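Alpha-galactosidase (Lactobacillus brevis, PDB 3MI6) probably hydrolyses terminal, non-reducing alpha-D-galactose residues from alpha-galactosides, as a member of glycosyl hydrolase family 36. Local coordinates at residues 448-453 against 487-492; 637-642 against 655-660. All blocks are in the same frame, centred on the assembly; numbering follows the deposited sequence.

Interaction 1: 448-453 against 487-492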
# COMPACT_ATOMS: atom_id res chain seq x y z
N VAL D 448 5.52 36.96 -27.39
CA VAL D 448 6.38 36.12 -28.20
C VAL D 448 6.35 36.44 -29.70
O VAL D 448 5.30 36.75 -30.26
CB VAL D 448 6.19 34.59 -27.88
CG1 VAL D 448 5.16 34.37 -26.79
CG2 VAL D 448 5.84 33.81 -29.11
N LEU D 449 7.53 36.42 -30.32
CA LEU D 449 7.66 36.64 -31.77
C LEU D 449 7.13 35.47 -32.56
O LEU D 449 7.32 34.32 -32.19
CB LEU D 449 9.13 36.79 -32.14
CG LEU D 449 9.84 37.98 -31.52
CD1 LEU D 449 11.34 37.89 -31.79
CD2 LEU D 449 9.22 39.24 -32.08
N ASP D 450 6.51 35.75 -33.69
CA ASP D 450 6.09 34.67 -34.57
C ASP D 450 7.27 33.97 -35.28
O ASP D 450 7.61 34.28 -36.41
CB ASP D 450 5.08 35.18 -35.59
CG ASP D 450 4.50 34.09 -36.41
OD1 ASP D 450 5.03 32.97 -36.34
OD2 ASP D 450 3.52 34.35 -37.13
N MSE D 451 7.88 33.02 -34.59
CA MSE D 451 8.98 32.23 -35.15
C MSE D 451 8.59 31.43 -36.38
O MSE D 451 9.43 30.81 -37.01
CB MSE D 451 9.50 31.25 -34.09
CG MSE D 451 10.09 31.89 -32.85
SE MSE D 451 11.69 32.96 -33.25
CE MSE D 451 12.79 31.56 -34.03
N ALA D 452 7.30 31.42 -36.69
CA ALA D 452 6.82 30.66 -37.83
C ALA D 452 7.17 31.38 -39.12
O ALA D 452 7.12 30.79 -40.20
CB ALA D 452 5.32 30.46 -37.73
N ARG D 453 7.53 32.66 -39.01
CA ARG D 453 7.89 33.47 -40.17
C ARG D 453 9.39 33.43 -40.42
O ARG D 453 10.19 33.78 -39.56
CB ARG D 453 7.48 34.92 -39.95
CG ARG D 453 6.03 35.13 -39.66
CD ARG D 453 5.84 36.41 -38.88
NE ARG D 453 4.48 36.92 -39.04
CZ ARG D 453 4.17 37.99 -39.77
NH1 ARG D 453 5.12 38.66 -40.41
NH2 ARG D 453 2.91 38.38 -39.86
N MSE D 487 -2.85 32.39 -29.39
CA MSE D 487 -2.07 31.99 -30.56
C MSE D 487 -2.66 32.28 -31.95
O MSE D 487 -3.75 31.80 -32.31
CB MSE D 487 -1.72 30.52 -30.46
CG MSE D 487 -0.35 30.32 -29.86
SE MSE D 487 -0.16 28.51 -29.17
CE MSE D 487 0.56 29.00 -27.41
N PHE D 488 -1.92 33.05 -32.73
CA PHE D 488 -2.34 33.34 -34.09
C PHE D 488 -1.14 33.75 -34.92
O PHE D 488 -0.20 34.36 -34.42
CB PHE D 488 -3.41 34.43 -34.11
CG PHE D 488 -4.13 34.56 -35.43
CD1 PHE D 488 -3.72 35.48 -36.38
CD2 PHE D 488 -5.22 33.75 -35.72
CE1 PHE D 488 -4.37 35.60 -37.60
CE2 PHE D 488 -5.88 33.85 -36.92
CZ PHE D 488 -5.45 34.79 -37.87
N SER D 489 -1.15 33.40 -36.19
CA SER D 489 -0.13 33.84 -37.12
C SER D 489 -0.84 34.40 -38.34
O SER D 489 -1.66 33.72 -38.95
CB SER D 489 0.77 32.66 -37.51
OG SER D 489 1.78 33.05 -38.42
N SER D 490 -0.54 35.65 -38.69
CA SER D 490 -1.09 36.24 -39.91
C SER D 490 -0.42 35.65 -41.15
O SER D 490 -0.93 35.74 -42.27
CB SER D 490 -0.95 37.76 -39.88
OG SER D 490 0.35 38.17 -39.49
N ARG D 491 0.74 35.03 -40.94
CA ARG D 491 1.51 34.40 -42.00
C ARG D 491 0.85 33.13 -42.50
O ARG D 491 1.17 32.63 -43.57
CB ARG D 491 2.91 34.08 -41.48
CG ARG D 491 3.76 33.24 -42.42
CD ARG D 491 3.92 33.96 -43.75
NE ARG D 491 4.78 33.20 -44.66
CZ ARG D 491 6.06 33.50 -44.88
NH1 ARG D 491 6.61 34.54 -44.26
NH2 ARG D 491 6.77 32.75 -45.73
N LEU D 492 -0.06 32.59 -41.71
CA LEU D 492 -0.70 31.33 -42.05
C LEU D 492 -2.15 31.59 -42.40
O LEU D 492 -2.72 32.59 -41.96
CB LEU D 492 -0.59 30.33 -40.89
CG LEU D 492 0.83 30.06 -40.37
CD1 LEU D 492 0.80 29.28 -39.06
CD2 LEU D 492 1.68 29.33 -41.40
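Asp450 meets Ser489 through a single carboxylate oxygen: Ser489 OG donates to Asp450 OD2 at 2.5 Å, coming in on the syn lone pair. The aspartate reaches across because its CG stands anti to the backbone N (chi1 -173°), which carries the carboxylate toward 487-492. Asp450 OD2 also takes a weak bond from Arg453 NE, 3.3 Å away, that forms part of a salt bridge, so one oxygen joins a hydroxyl of the far loop to a guanidinium of its own. Next along the chain, Ala452 turns its methyl toward the far loop, with CB 4.4 Å from Ser489 OG. Arg453, the N-cap residue of helix 454-471, closes the type I turn that begins at Asp450. From CG to NE its chain is extended, and its guanidinium has two neighbours close to its own plane, the Asp450 carboxylate and the Ser490 hydroxyl. Arg453 NH2 reaches Ser490 OG at 2.6 Å, but the bond is bent (126°) and weak. Over one face of this guanidinium lies Arg491 CB, which also packs on Arg453 CG at 3.8 Å. The two guanidinium planes stand 73° apart, and the like charges are bridged by Glu455, which forms a salt bridge with each arginine through a different carboxylate oxygen. Replacing Asp450 with an alanine would probably cost Ser489 OG its acceptor and leave Arg453 NE without its carboxylate, making that guanidinium freer to turn. The contact thus ties together two loops of the Melibiase region, one leading into helix 454-471 and the other running toward helix 500-518. Its chemistry is polar, with the acidic groups of Asp450 and Glu455 probably offsetting the charges of the two neighbouring arginines.

Interaction 2: 637-642 against 655-660; sequences KFYRID and QVVSDD
An antiparallel beta hairpin at the edge of the C-terminal sheet brings strand 637-640 beside strand 651-657. Over the paired residues the axes of the short segments come within 4.7 Å, and their N-to-C directions differ by 153°. Lys637 with Val657 and Tyr639 with Gln655 are hydrogen-bonded pairs, each closed by two reciprocal backbone bonds. The straightest runs from Tyr639 N to Gln655 O, 2.8 Å long with an N-H...O angle of 175°; at the other pair Lys637 N donates to Val657 O at 2.7 Å. Between them lies the non-hydrogen-bonded pair Phe638 and Val656, where Val656 CA approaches Lys637 O at 3.2 Å in a CA-H...O contact. Side chains alternate across the sheet. On one face Phe638 CD2 touches Val656 CG1 at 3.8 Å, the methyl lying oblique to the ring, while the Phe638 ring also meets that of Trp654. On the other face Tyr639 CE2 rests 3.8 Å from Val657 CG2. Set anti to its own carbonyl carbon and beside its backbone N, Val657 CG2 is the branch that meets the tyrosine ring, again obliquely. Further along, Ile641 CD1 packs near Gln655 CB at 4.1 Å. Helix 305-319 borders the Tyr639 side through Gln310, which touches both Lys637 and Tyr639. Reciprocal bonding and alternating side chains are typical of an antiparallel hairpin; here a classic beta bulge interrupts it just past the pairing, where Ile641 and Asp642 both face Ser653, and strand 637-640 is an outermost strand of the antiparallel C-terminal sheet.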
# COMPACT_ATOMS: atom_id res chain seq x y z
N LYS D 637 29.94 7.15 -15.37
CA LYS D 637 28.69 6.41 -15.34
C LYS D 637 27.96 6.71 -14.03
O LYS D 637 28.56 6.69 -12.95
CB LYS D 637 28.94 4.91 -15.52
CG LYS D 637 27.68 4.09 -15.67
CD LYS D 637 27.96 2.61 -15.87
CE LYS D 637 28.49 2.34 -17.28
NZ LYS D 637 28.35 0.89 -17.61
N PHE D 638 26.66 7.00 -14.13
CA PHE D 638 25.91 7.54 -13.01
C PHE D 638 24.99 6.50 -12.37
O PHE D 638 24.10 5.94 -13.02
CB PHE D 638 25.10 8.76 -13.47
CG PHE D 638 24.46 9.55 -12.35
CD1 PHE D 638 23.15 9.30 -11.96
CD2 PHE D 638 25.14 10.59 -11.74
CE1 PHE D 638 22.55 10.06 -10.95
CE2 PHE D 638 24.54 11.34 -10.72
CZ PHE D 638 23.25 11.07 -10.33
N TYR D 639 25.20 6.27 -11.09
CA TYR D 639 24.33 5.41 -10.30
C TYR D 639 23.58 6.22 -9.25
O TYR D 639 24.19 6.94 -8.46
CB TYR D 639 25.18 4.38 -9.57
CG TYR D 639 25.82 3.34 -10.45
CD1 TYR D 639 25.19 2.12 -10.69
CD2 TYR D 639 27.04 3.57 -11.03
CE1 TYR D 639 25.79 1.17 -11.48
CE2 TYR D 639 27.63 2.64 -11.82
CZ TYR D 639 27.02 1.44 -12.05
OH TYR D 639 27.65 0.52 -12.87
N ARG D 640 22.26 6.09 -9.23
CA ARG D 640 21.45 6.53 -8.10
C ARG D 640 21.47 5.44 -7.04
O ARG D 640 21.41 4.26 -7.37
CB ARG D 640 20.00 6.78 -8.53
CG ARG D 640 19.77 8.00 -9.40
CD ARG D 640 18.36 7.97 -10.00
NE ARG D 640 18.19 6.79 -10.85
CZ ARG D 640 18.33 6.79 -12.18
NH1 ARG D 640 18.66 7.92 -12.81
NH2 ARG D 640 18.15 5.66 -12.87
N ILE D 641 21.53 5.83 -5.78
CA ILE D 641 21.55 4.87 -4.70
C ILE D 641 20.31 5.10 -3.82
O ILE D 641 19.25 4.53 -4.08
CB ILE D 641 22.92 4.94 -3.93
CG1 ILE D 641 24.06 4.48 -4.85
CG2 ILE D 641 22.93 4.10 -2.65
CD1 ILE D 641 25.44 4.74 -4.31
N ASP D 642 20.45 5.95 -2.80
CA ASP D 642 19.35 6.33 -1.91
C ASP D 642 18.49 7.44 -2.54
O ASP D 642 19.03 8.45 -3.01
CB ASP D 642 19.90 6.81 -0.56
CG ASP D 642 20.69 5.71 0.17
OD1 ASP D 642 20.03 4.76 0.66
OD2 ASP D 642 21.96 5.81 0.27
N GLN D 655 26.47 8.20 -7.14
CA GLN D 655 27.84 7.85 -7.45
C GLN D 655 28.15 8.00 -8.95
O GLN D 655 27.35 7.60 -9.79
CB GLN D 655 28.07 6.39 -7.03
CG GLN D 655 29.52 6.03 -6.77
CD GLN D 655 29.71 4.56 -6.39
OE1 GLN D 655 30.77 3.97 -6.61
NE2 GLN D 655 28.67 3.97 -5.82
N VAL D 656 29.31 8.56 -9.27
CA VAL D 656 29.83 8.48 -10.63
C VAL D 656 31.06 7.58 -10.68
O VAL D 656 31.93 7.66 -9.80
CB VAL D 656 30.18 9.87 -11.19
CG1 VAL D 656 28.94 10.65 -11.47
CG2 VAL D 656 31.08 10.61 -10.22
N VAL D 657 31.13 6.73 -11.71
CA VAL D 657 32.20 5.75 -11.85
C VAL D 657 32.88 5.90 -13.22
O VAL D 657 32.21 6.08 -14.25
CB VAL D 657 31.66 4.29 -11.72
CG1 VAL D 657 32.78 3.28 -11.73
CG2 VAL D 657 30.83 4.12 -10.45
N SER D 658 34.21 5.82 -13.22
CA SER D 658 35.00 5.85 -14.44
C SER D 658 34.79 4.63 -15.38
O SER D 658 34.13 3.64 -15.00
CB SER D 658 36.47 5.97 -14.07
OG SER D 658 36.86 4.82 -13.36
N ASP D 659 35.35 4.73 -16.59
CA ASP D 659 35.27 3.66 -17.61
C ASP D 659 35.84 2.33 -17.10
O ASP D 659 35.21 1.28 -17.21
CB ASP D 659 36.02 4.08 -18.88
CG ASP D 659 35.17 4.93 -19.84
OD1 ASP D 659 33.92 4.80 -19.78
OD2 ASP D 659 35.73 5.71 -20.65
N ASP D 660 37.04 2.39 -16.54
CA ASP D 660 37.76 1.22 -16.06
C ASP D 660 37.39 0.85 -14.63
O ASP D 660 37.99 -0.05 -14.07
CB ASP D 660 39.26 1.47 -16.14
CG ASP D 660 39.68 2.71 -15.37
OD1 ASP D 660 38.78 3.37 -14.80
OD2 ASP D 660 40.89 3.02 -15.32

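How the interactions relate
Interactions 1 and 2 lie on opposite sides of the chain's centre, with their own centres 45 Å apart and nearest atoms about 31 Å apart, and they share no structural element. Both are partly buried, each mixing buried and exposed residues. Interaction 1 joins two irregular loops in the region of the parallel barrel, so it depends on side-chain bonds among carboxylate, hydroxyl and guanidinium groups. Interaction 2 pairs two neighbouring strands of the antiparallel C-terminal sheet; there the main chain supplies the hydrogen bonds and the side chains add mainly apolar contacts. A second subunit packs on Phe488 beside interaction 1, whereas no other chain touches the 637-642 and 655-660 segments.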